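Local coordinates for peptidoglycan-recognition protein LB (Drosophila melanogaster, PDB 7NSY) that hydrolyses the amide bond between N-acetylmuramic acid and L-alanine in bacterial peptidoglycan as a zinc-dependent amidase of innate immunity, at residues Y40-H45 and A101-Y106; G79-I84 and K109-V114. The protein carries 1 engineered substitution. All coordinates share one frame; numbering follows the deposited sequence.

Contact 1. Residues Y40-H45 and A101-Y106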
loop_
_atom_site.group_PDB
_atom_site.type_symbol
_atom_site.label_atom_id
_atom_site.label_comp_id
_atom_site.label_asym_id
_atom_site.label_seq_id
_atom_site.Cartn_x
_atom_site.Cartn_y
_atom_site.Cartn_z
ATOM N N TYR A 40 -0.146 7.802 10.074
ATOM C CA TYR A 40 0.518 6.494 9.926
ATOM C C TYR A 40 0.702 6.141 8.453
ATOM O O TYR A 40 -0.113 6.468 7.617
ATOM C CB TYR A 40 -0.295 5.375 10.594
ATOM C CG TYR A 40 -0.406 5.480 12.096
ATOM C CD1 TYR A 40 -1.484 6.123 12.670
ATOM C CD2 TYR A 40 0.572 4.952 12.907
ATOM C CE1 TYR A 40 -1.561 6.303 14.050
ATOM C CE2 TYR A 40 0.518 5.117 14.285
ATOM C CZ TYR A 40 -0.553 5.783 14.839
ATOM O OH TYR A 40 -0.612 5.867 16.219
ATOM N N VAL A 41 1.786 5.414 8.221
ATOM C CA VAL A 41 2.031 4.721 6.934
ATOM C C VAL A 41 2.180 3.264 7.297
ATOM O O VAL A 41 3.015 2.936 8.180
ATOM C CB VAL A 41 3.249 5.295 6.203
ATOM C CG1 VAL A 41 3.526 4.460 4.958
ATOM C CG2 VAL A 41 3.054 6.752 5.864
ATOM N N ILE A 42 1.479 2.387 6.584
ATOM C CA ILE A 42 1.552 0.938 6.869
ATOM C C ILE A 42 1.997 0.220 5.609
ATOM O O ILE A 42 1.395 0.418 4.523
ATOM C CB ILE A 42 0.201 0.442 7.401
ATOM C CG1 ILE A 42 -0.214 1.298 8.613
ATOM C CG2 ILE A 42 0.242 -1.038 7.753
ATOM C CD1 ILE A 42 -1.564 1.003 9.091
ATOM N N ILE A 43 2.983 -0.647 5.745
ATOM C CA ILE A 43 3.522 -1.446 4.629
ATOM C C ILE A 43 2.943 -2.846 4.622
ATOM O O ILE A 43 2.935 -3.550 5.672
ATOM C CB ILE A 43 5.036 -1.498 4.732
ATOM C CG1 ILE A 43 5.695 -0.120 4.807
ATOM C CG2 ILE A 43 5.615 -2.399 3.650
ATOM C CD1 ILE A 43 5.331 0.824 3.665
ATOM N N HIS A 44 2.392 -3.266 3.510
ATOM C CA HIS A 44 1.785 -4.574 3.236
ATOM C C HIS A 44 2.505 -5.261 2.076
ATOM O O HIS A 44 3.186 -4.600 1.269
ATOM C CB HIS A 44 0.321 -4.449 2.876
ATOM C CG HIS A 44 -0.501 -3.777 3.903
ATOM N ND1 HIS A 44 -1.055 -4.487 4.964
ATOM C CD2 HIS A 44 -0.880 -2.483 4.085
ATOM C CE1 HIS A 44 -1.765 -3.660 5.691
ATOM N NE2 HIS A 44 -1.694 -2.422 5.174
ATOM N N HIS A 45 2.217 -6.555 1.933
ATOM C CA HIS A 45 2.461 -7.266 0.653
ATOM C C HIS A 45 1.206 -7.980 0.231
ATOM O O HIS A 45 0.285 -8.170 1.023
ATOM C CB HIS A 45 3.721 -8.120 0.705
ATOM C CG HIS A 45 3.564 -9.295 1.610
ATOM N ND1 HIS A 45 3.013 -10.478 1.162
ATOM C CD2 HIS A 45 3.864 -9.474 2.914
ATOM C CE1 HIS A 45 2.966 -11.350 2.169
ATOM N NE2 HIS A 45 3.484 -10.760 3.254
ATOM N N ALA A 101 -9.246 -0.404 3.506
ATOM C CA ALA A 101 -9.642 -1.725 4.053
ATOM C C ALA A 101 -8.405 -2.610 4.065
ATOM O O ALA A 101 -8.333 -3.616 3.301
ATOM C CB ALA A 101 -10.781 -2.331 3.280
ATOM N N HIS A 102 -7.420 -2.205 4.853
ATOM C CA HIS A 102 -6.120 -2.887 4.914
ATOM C C HIS A 102 -5.606 -3.078 6.355
ATOM O O HIS A 102 -4.720 -3.924 6.517
ATOM C CB HIS A 102 -5.065 -2.206 4.005
ATOM C CG HIS A 102 -4.781 -0.803 4.438
ATOM N ND1 HIS A 102 -3.878 -0.523 5.392
ATOM C CD2 HIS A 102 -5.346 0.360 4.061
ATOM C CE1 HIS A 102 -3.947 0.785 5.633
ATOM N NE2 HIS A 102 -4.842 1.335 4.836
ATOM N N ALA A 103 -6.011 -2.314 7.353
ATOM C CA ALA A 103 -5.352 -2.320 8.684
ATOM C C ALA A 103 -6.378 -1.953 9.731
ATOM O O ALA A 103 -6.806 -0.826 9.844
ATOM C CB ALA A 103 -4.170 -1.372 8.710
ATOM N N PRO A 104 -6.828 -2.945 10.535
ATOM C CA PRO A 104 -7.835 -2.700 11.555
ATOM C C PRO A 104 -7.399 -1.597 12.519
ATOM O O PRO A 104 -6.252 -1.617 12.910
ATOM C CB PRO A 104 -7.906 -4.065 12.262
ATOM C CG PRO A 104 -7.412 -5.056 11.257
ATOM C CD PRO A 104 -6.355 -4.335 10.468
ATOM N N LYS A 105 -8.270 -0.638 12.799
ATOM C CA LYS A 105 -8.002 0.485 13.741
ATOM C C LYS A 105 -7.195 1.574 13.040
ATOM O O LYS A 105 -7.132 2.622 13.615
ATOM C CB LYS A 105 -7.210 0.085 14.994
ATOM N N TYR A 106 -6.617 1.332 11.843
ATOM C CA TYR A 106 -5.780 2.335 11.142
ATOM C C TYR A 106 -6.387 2.744 9.817
ATOM O O TYR A 106 -5.784 3.621 9.162
ATOM C CB TYR A 106 -4.341 1.840 10.962
ATOM C CG TYR A 106 -3.609 1.674 12.262
ATOM C CD1 TYR A 106 -3.754 0.511 12.978
ATOM C CD2 TYR A 106 -2.871 2.715 12.825
ATOM C CE1 TYR A 106 -3.096 0.335 14.178
ATOM C CE2 TYR A 106 -2.239 2.568 14.048
ATOM C CZ TYR A 106 -2.341 1.358 14.706
ATOM O OH TYR A 106 -1.726 1.123 15.911
#

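Contact 2. Residues G79-I84 and K109-V114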
loop_
_atom_site.group_PDB
_atom_site.type_symbol
_atom_site.label_atom_id
_atom_site.label_comp_id
_atom_site.label_asym_id
_atom_site.label_seq_id
_atom_site.Cartn_x
_atom_site.Cartn_y
_atom_site.Cartn_z
ATOM N N GLY A 79 -8.466 -2.702 -1.311
ATOM C CA GLY A 79 -8.374 -2.242 0.074
ATOM C C GLY A 79 -7.223 -1.312 0.361
ATOM O O GLY A 79 -7.282 -0.601 1.364
ATOM N N TYR A 80 -6.212 -1.315 -0.460
ATOM C CA TYR A 80 -4.984 -0.536 -0.189
ATOM C C TYR A 80 -5.065 0.873 -0.763
ATOM O O TYR A 80 -5.735 1.141 -1.733
ATOM C CB TYR A 80 -3.796 -1.251 -0.814
ATOM C CG TYR A 80 -3.677 -2.683 -0.379
ATOM C CD1 TYR A 80 -3.987 -3.717 -1.245
ATOM C CD2 TYR A 80 -3.249 -2.970 0.899
ATOM C CE1 TYR A 80 -3.845 -5.047 -0.857
ATOM C CE2 TYR A 80 -3.105 -4.279 1.286
ATOM C CZ TYR A 80 -3.386 -5.298 0.400
ATOM O OH TYR A 80 -3.243 -6.612 0.822
ATOM N N SER A 81 -4.303 1.759 -0.154
ATOM C CA SER A 81 -4.194 3.143 -0.636
ATOM C C SER A 81 -3.445 3.236 -1.954
ATOM O O SER A 81 -3.829 3.979 -2.867
ATOM C CB SER A 81 -3.546 4.033 0.417
ATOM O OG SER A 81 -4.127 3.877 1.705
ATOM N N PHE A 82 -2.337 2.532 -2.026
ATOM C CA PHE A 82 -1.424 2.519 -3.170
ATOM C C PHE A 82 -0.797 1.140 -3.307
ATOM O O PHE A 82 -0.620 0.440 -2.292
ATOM C CB PHE A 82 -0.271 3.512 -3.057
ATOM C CG PHE A 82 -0.740 4.932 -3.031
ATOM C CD1 PHE A 82 -1.111 5.539 -1.835
ATOM C CD2 PHE A 82 -0.868 5.660 -4.211
ATOM C CE1 PHE A 82 -1.584 6.841 -1.827
ATOM C CE2 PHE A 82 -1.353 6.955 -4.182
ATOM C CZ PHE A 82 -1.688 7.535 -3.016
ATOM N N GLY A 83 -0.469 0.742 -4.504
ATOM C CA GLY A 83 0.356 -0.418 -4.797
ATOM C C GLY A 83 1.691 -0.009 -5.380
ATOM O O GLY A 83 1.854 1.092 -5.995
ATOM N N ILE A 84 2.675 -0.892 -5.260
ATOM C CA ILE A 84 4.036 -0.722 -5.800
ATOM C C ILE A 84 4.332 -1.919 -6.668
ATOM O O ILE A 84 4.234 -3.057 -6.161
ATOM C CB ILE A 84 5.109 -0.560 -4.702
ATOM C CG1 ILE A 84 4.791 0.535 -3.699
ATOM C CG2 ILE A 84 6.458 -0.404 -5.354
ATOM C CD1 ILE A 84 4.778 1.890 -4.234
ATOM N N LYS A 109 -6.813 6.536 9.164
ATOM C CA LYS A 109 -5.714 7.380 9.697
ATOM C C LYS A 109 -4.358 6.929 9.150
ATOM O O LYS A 109 -3.346 7.133 9.772
ATOM C CB LYS A 109 -5.693 7.370 11.229
ATOM C CG LYS A 109 -5.620 5.982 11.816
ATOM C CD LYS A 109 -5.506 5.880 13.327
ATOM C CE LYS A 109 -6.772 6.307 14.033
ATOM N NZ LYS A 109 -7.903 5.375 13.814
ATOM N N SER A 110 -4.376 6.339 7.953
ATOM C CA SER A 110 -3.122 5.810 7.407
ATOM C C SER A 110 -3.146 5.838 5.893
ATOM O O SER A 110 -4.191 5.907 5.232
ATOM C CB SER A 110 -2.842 4.405 7.891
ATOM O OG SER A 110 -3.751 3.463 7.340
ATOM N N VAL A 111 -1.936 5.697 5.385
ATOM C CA VAL A 111 -1.712 5.324 3.969
ATOM C C VAL A 111 -1.233 3.882 3.983
ATOM O O VAL A 111 -0.142 3.610 4.569
ATOM C CB VAL A 111 -0.693 6.261 3.321
ATOM C CG1 VAL A 111 -0.490 5.854 1.879
ATOM C CG2 VAL A 111 -1.118 7.723 3.448
ATOM N N GLY A 112 -2.023 2.973 3.396
ATOM C CA GLY A 112 -1.646 1.559 3.333
ATOM C C GLY A 112 -1.023 1.273 1.997
ATOM O O GLY A 112 -1.687 1.406 0.962
ATOM N N ILE A 113 0.245 0.902 1.937
ATOM C CA ILE A 113 1.038 0.710 0.704
ATOM C C ILE A 113 1.273 -0.780 0.534
ATOM O O ILE A 113 1.908 -1.391 1.442
ATOM C CB ILE A 113 2.371 1.455 0.810
ATOM C CG1 ILE A 113 2.163 2.950 1.087
ATOM C CG2 ILE A 113 3.178 1.229 -0.472
ATOM C CD1 ILE A 113 3.413 3.718 1.317
ATOM N N VAL A 114 0.786 -1.369 -0.521
ATOM C CA VAL A 114 1.030 -2.799 -0.804
ATOM C C VAL A 114 2.174 -2.934 -1.773
ATOM O O VAL A 114 2.137 -2.361 -2.920
ATOM C CB VAL A 114 -0.227 -3.565 -1.225
ATOM C CG1 VAL A 114 -0.819 -3.125 -2.564
ATOM C CG2 VAL A 114 0.052 -5.084 -1.227
#

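Contact 1. Residues Y40-H45 and A101-Y106
Tyr106 drives the edge of its ring into the face of Tyr40 in a T-shaped stack, with centroids 4.8 Å apart and planes at 82°. The leading atom is Tyr106 CE2, which stands over the middle of the Tyr40 ring, 3.7 Å from Tyr40 CZ, while CD2 beside it meets the CD1 side of the same face. Replacing Tyr40 by an alanine would probably leave this edge of Tyr106 without the aromatic face it rests on and the ring freer to turn. Next along the strand, Ile42 carries CG1 anti to its carbonyl carbon (chi1 -54°) and extends it to CD1, which rests against both Ala103 CB and Tyr106 CB, 3.5 Å from each. Loop 101-106 is itself drawn tight by a backbone bond from Tyr106 N to Ala103 O (2.9 Å). At the far end the two imidazoles of His44 and His102 meet rim to rim, planes at 78°, and are joined by a hydrogen bond of 2.9 Å between His44 NE2 and His102 ND1. His102 ND1 lies at the edge of the His44 ring, near its plane, whereas His44 NE2 approaches the His102 ring obliquely. Tyr80 also meets the His44 ring. Strand 40-45 carries on one side a row of side chains leading from an aromatic pair to a zinc ligand, His44, which with His154 and the engineered Ser162 makes up the zinc site of the amidase fold.

Contact 2. Residues G79-I84 and K109-V114
Two parallel strands at the centre of the mixed sheet of the amidase fold form this contact, 82-84 beside 110-114, the axes of these short segments approaching to 4.7 Å and inclined at 28°. Phe82 pairs with Ile113 and Gly83 with Val114. The backbone bonds alternate: Phe82 N to Gly112 O, Val114 N to Phe82 O (2.9 Å), and Ile84 N to Val114 O. Before the strand begins, Ser81 takes over the pairing with its side chain: Gly112 N donates to Ser81 OG at 2.8 Å, while Ser81 N gives Gly112 O a second, weak bond. On the face carrying Phe82 and Ile113, which helix 126-141 covers, Ile84 CG1 lies 3.7 Å from Ile113 CG2, and Val111 CG1 meets the edge of the Phe82 ring, 3.8 Å from its CD1. The face carrying Val114 leads to the zinc site, where Tyr80 is inferred to be essential for coordinating the zinc-bound water. Val114 packs over one face of that ring, with CG1 set between its backbone N and carbonyl carbon (chi1 66°) and touching Tyr80 CD1. The CH-pi contact is nearly perpendicular: Val114 CB sits 3.6 Å from the Tyr80 ring centroid, 7° off its normal.

From the N terminus the chain forms the short edge strand 17-18 and then strand 38-45, which holds residues 40-45, then passes through helix 55-72 to segment 79-84 and strand 90-92. Loop 101-106 then returns to strand 40-45, closing contact 1 after 55 intervening residues. Strand 110-114 follows and closes the shorter loop of contact 2 against 79-84. The segments alternate along the chain, so the two closures cross rather than nest. In the sheet, strand 110-114 lies between 82-84 and 40-45, with probable hydrogen bonds from Ile42 N to Val111 O and His44 N to Ile113 O. Contact 2 joins central strands, while contact 1 fixes a loop over them. His102 packs on Ser110 and Gly112.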